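Long-range contact in ThiJ/PfpI family protein (Pseudomonas syringae pv. tomato, PDB 3EWN), which is of unknown function but belongs to the DJ-1/PfpI family, within the class I glutamine amidotransferase-like clan: residues A[46-50]-A[189-194]. Residues are numbered along the deposited sequence; the frame is centred on the assembly and turned at random.
Sequences FGSLM and LRDQTY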
loop_
_atom_site.group_PDB
_atom_site.type_symbol
_atom_site.label_atom_id
_atom_site.label_comp_id
_atom_site.label_asym_id
_atom_site.label_seq_id
_atom_site.Cartn_x
_atom_site.Cartn_y
_atom_site.Cartn_z
ATOM N N PHE A 46 -0.480 -4.011 -10.236
ATOM C CA PHE A 46 0.292 -4.796 -11.197
ATOM C C PHE A 46 0.220 -6.276 -10.845
ATOM O O PHE A 46 0.230 -7.146 -11.724
ATOM C CB PHE A 46 1.764 -4.370 -11.207
ATOM C CG PHE A 46 2.018 -3.046 -11.863
ATOM C CD1 PHE A 46 1.454 -2.747 -13.097
ATOM C CD2 PHE A 46 2.859 -2.113 -11.268
ATOM C CE1 PHE A 46 1.728 -1.539 -13.732
ATOM C CE2 PHE A 46 3.140 -0.899 -11.898
ATOM C CZ PHE A 46 2.571 -0.615 -13.134
ATOM N N GLY A 47 0.148 -6.554 -9.549
ATOM C CA GLY A 47 0.084 -7.927 -9.085
ATOM C C GLY A 47 -1.189 -8.642 -9.495
ATOM O O GLY A 47 -1.254 -9.868 -9.439
ATOM N N SER A 48 -2.199 -7.884 -9.915
ATOM C CA SER A 48 -3.470 -8.473 -10.331
ATOM C C SER A 48 -3.413 -9.034 -11.750
ATOM O O SER A 48 -4.305 -9.765 -12.164
ATOM C CB SER A 48 -4.589 -7.433 -10.264
ATOM O OG SER A 48 -4.525 -6.559 -11.379
ATOM N N LEU A 49 -2.364 -8.687 -12.488
ATOM C CA LEU A 49 -2.198 -9.133 -13.867
ATOM C C LEU A 49 -1.767 -10.600 -13.987
ATOM O O LEU A 49 -0.635 -10.945 -13.656
ATOM C CB LEU A 49 -1.167 -8.231 -14.560
ATOM C CG LEU A 49 -1.521 -6.740 -14.619
ATOM C CD1 LEU A 49 -0.300 -5.930 -15.033
ATOM C CD2 LEU A 49 -2.668 -6.528 -15.602
HETATM N N MSE A 50 -2.667 -11.457 -14.469
HETATM C CA MSE A 50 -2.361 -12.879 -14.634
HETATM C C MSE A 50 -1.329 -13.092 -15.739
HETATM O O MSE A 50 -1.487 -12.581 -16.847
HETATM C CB MSE A 50 -3.632 -13.660 -14.989
HETATM C CG MSE A 50 -4.656 -13.758 -13.874
HETATM SE SE MSE A 50 -6.377 -14.410 -14.515
HETATM C CE MSE A 50 -5.845 -16.214 -14.898
ATOM N N LEU A 189 -2.857 -1.862 -19.922
ATOM C CA LEU A 189 -2.232 -3.134 -20.275
ATOM C C LEU A 189 -3.212 -4.218 -20.737
ATOM O O LEU A 189 -2.901 -5.007 -21.633
ATOM C CB LEU A 189 -1.403 -3.637 -19.090
ATOM C CG LEU A 189 -0.236 -2.708 -18.733
ATOM C CD1 LEU A 189 0.395 -3.136 -17.409
ATOM C CD2 LEU A 189 0.791 -2.729 -19.856
ATOM N N ARG A 190 -4.389 -4.265 -20.123
ATOM C CA ARG A 190 -5.403 -5.250 -20.491
ATOM C C ARG A 190 -6.583 -4.455 -21.044
ATOM O O ARG A 190 -6.516 -3.965 -22.167
ATOM C CB ARG A 190 -5.801 -6.076 -19.262
ATOM C CG ARG A 190 -4.629 -6.839 -18.632
ATOM C CD ARG A 190 -3.949 -7.772 -19.630
ATOM N NE ARG A 190 -2.755 -8.407 -19.071
ATOM C CZ ARG A 190 -2.758 -9.485 -18.294
ATOM N NH1 ARG A 190 -3.900 -10.084 -17.971
ATOM N NH2 ARG A 190 -1.614 -9.958 -17.820
ATOM N N ASP A 191 -7.665 -4.334 -20.282
ATOM C CA ASP A 191 -8.794 -3.522 -20.730
ATOM C C ASP A 191 -9.544 -2.994 -19.514
ATOM O O ASP A 191 -9.189 -3.315 -18.385
ATOM C CB ASP A 191 -9.721 -4.291 -21.699
ATOM C CG ASP A 191 -10.558 -5.365 -21.026
ATOM O OD1 ASP A 191 -10.551 -5.475 -19.783
ATOM O OD2 ASP A 191 -11.244 -6.104 -21.767
ATOM N N GLN A 192 -10.563 -2.174 -19.730
ATOM C CA GLN A 192 -11.284 -1.600 -18.600
ATOM C C GLN A 192 -12.002 -2.615 -17.725
ATOM O O GLN A 192 -12.068 -2.457 -16.504
ATOM C CB GLN A 192 -12.286 -0.554 -19.083
ATOM C CG GLN A 192 -12.940 0.196 -17.938
ATOM C CD GLN A 192 -13.763 1.370 -18.406
ATOM O OE1 GLN A 192 -13.414 2.032 -19.381
ATOM N NE2 GLN A 192 -14.848 1.657 -17.695
ATOM N N THR A 193 -12.548 -3.656 -18.340
ATOM C CA THR A 193 -13.258 -4.666 -17.570
ATOM C C THR A 193 -12.315 -5.367 -16.598
ATOM O O THR A 193 -12.680 -5.640 -15.451
ATOM C CB THR A 193 -13.900 -5.713 -18.483
ATOM O OG1 THR A 193 -14.789 -5.057 -19.397
ATOM C CG2 THR A 193 -14.688 -6.725 -17.656
ATOM N N TYR A 194 -11.105 -5.662 -17.060
ATOM C CA TYR A 194 -10.128 -6.329 -16.209
ATOM C C TYR A 194 -9.838 -5.405 -15.031
ATOM O O TYR A 194 -9.804 -5.839 -13.879
ATOM C CB TYR A 194 -8.840 -6.601 -16.990
ATOM C CG TYR A 194 -7.892 -7.569 -16.311
ATOM C CD1 TYR A 194 -7.714 -8.856 -16.812
ATOM C CD2 TYR A 194 -7.183 -7.201 -15.171
ATOM C CE1 TYR A 194 -6.854 -9.755 -16.197
ATOM C CE2 TYR A 194 -6.317 -8.098 -14.544
ATOM C CZ TYR A 194 -6.159 -9.370 -15.065
ATOM O OH TYR A 194 -5.297 -10.257 -14.466
#
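Leu189 meets the 46-50 segment through its CD1 methyl, which lies 3.7 Å from CD1 of Leu49, the two leucine side chains crossing at about a right angle. The same methyl sits at the edge of the Phe46 ring, near its plane, and Phe46 itself also packs on residues of strand 25-29 and helix 177-189. At Arg190 the chain leaves that helix. Arg190 CG touches CD2 of Leu49 (3.6 Å), and a bend at chi2 (-57°) carries the rest of the side chain past the leucine, whose CD2 covers one face of the guanidinium near its rim. From there Arg190 NH2 gives a hydrogen bond of 2.8 Å to Met50 O, reaching the oxygen from above the carbonyl plane. A salt bridge from NE to Glu24 and a bond from NH1 to the carbonyl of Pro19 occupy the other nitrogens and probably fix the rotation of the group. In the mixed, mainly parallel alpha/beta core of this DJ-1/PfpI family protein, the contact joins the turn between helix 36-46 and strand 53-58 to the short link between helices 177-189 and 192-201. Asp191 N-caps the second of these helices, its OD1 accepting from Tyr194 N at 2.8 Å. Tyr194, with CG anti to the backbone N (chi1 -166°), extends its ring toward the type I turn of Phe46 to Leu49, and CG of Arg190 rests over one ring face near the rim. The phenol oxygen serves two backbone groups at once: Tyr194 OH donates to Ser48 O over 2.6 Å, with that oxygen at the ring edge, and accepts from Met50 N at 2.9 Å, while CG of Met50, a selenomethionine, lies 3.6 Å from Tyr194 OH.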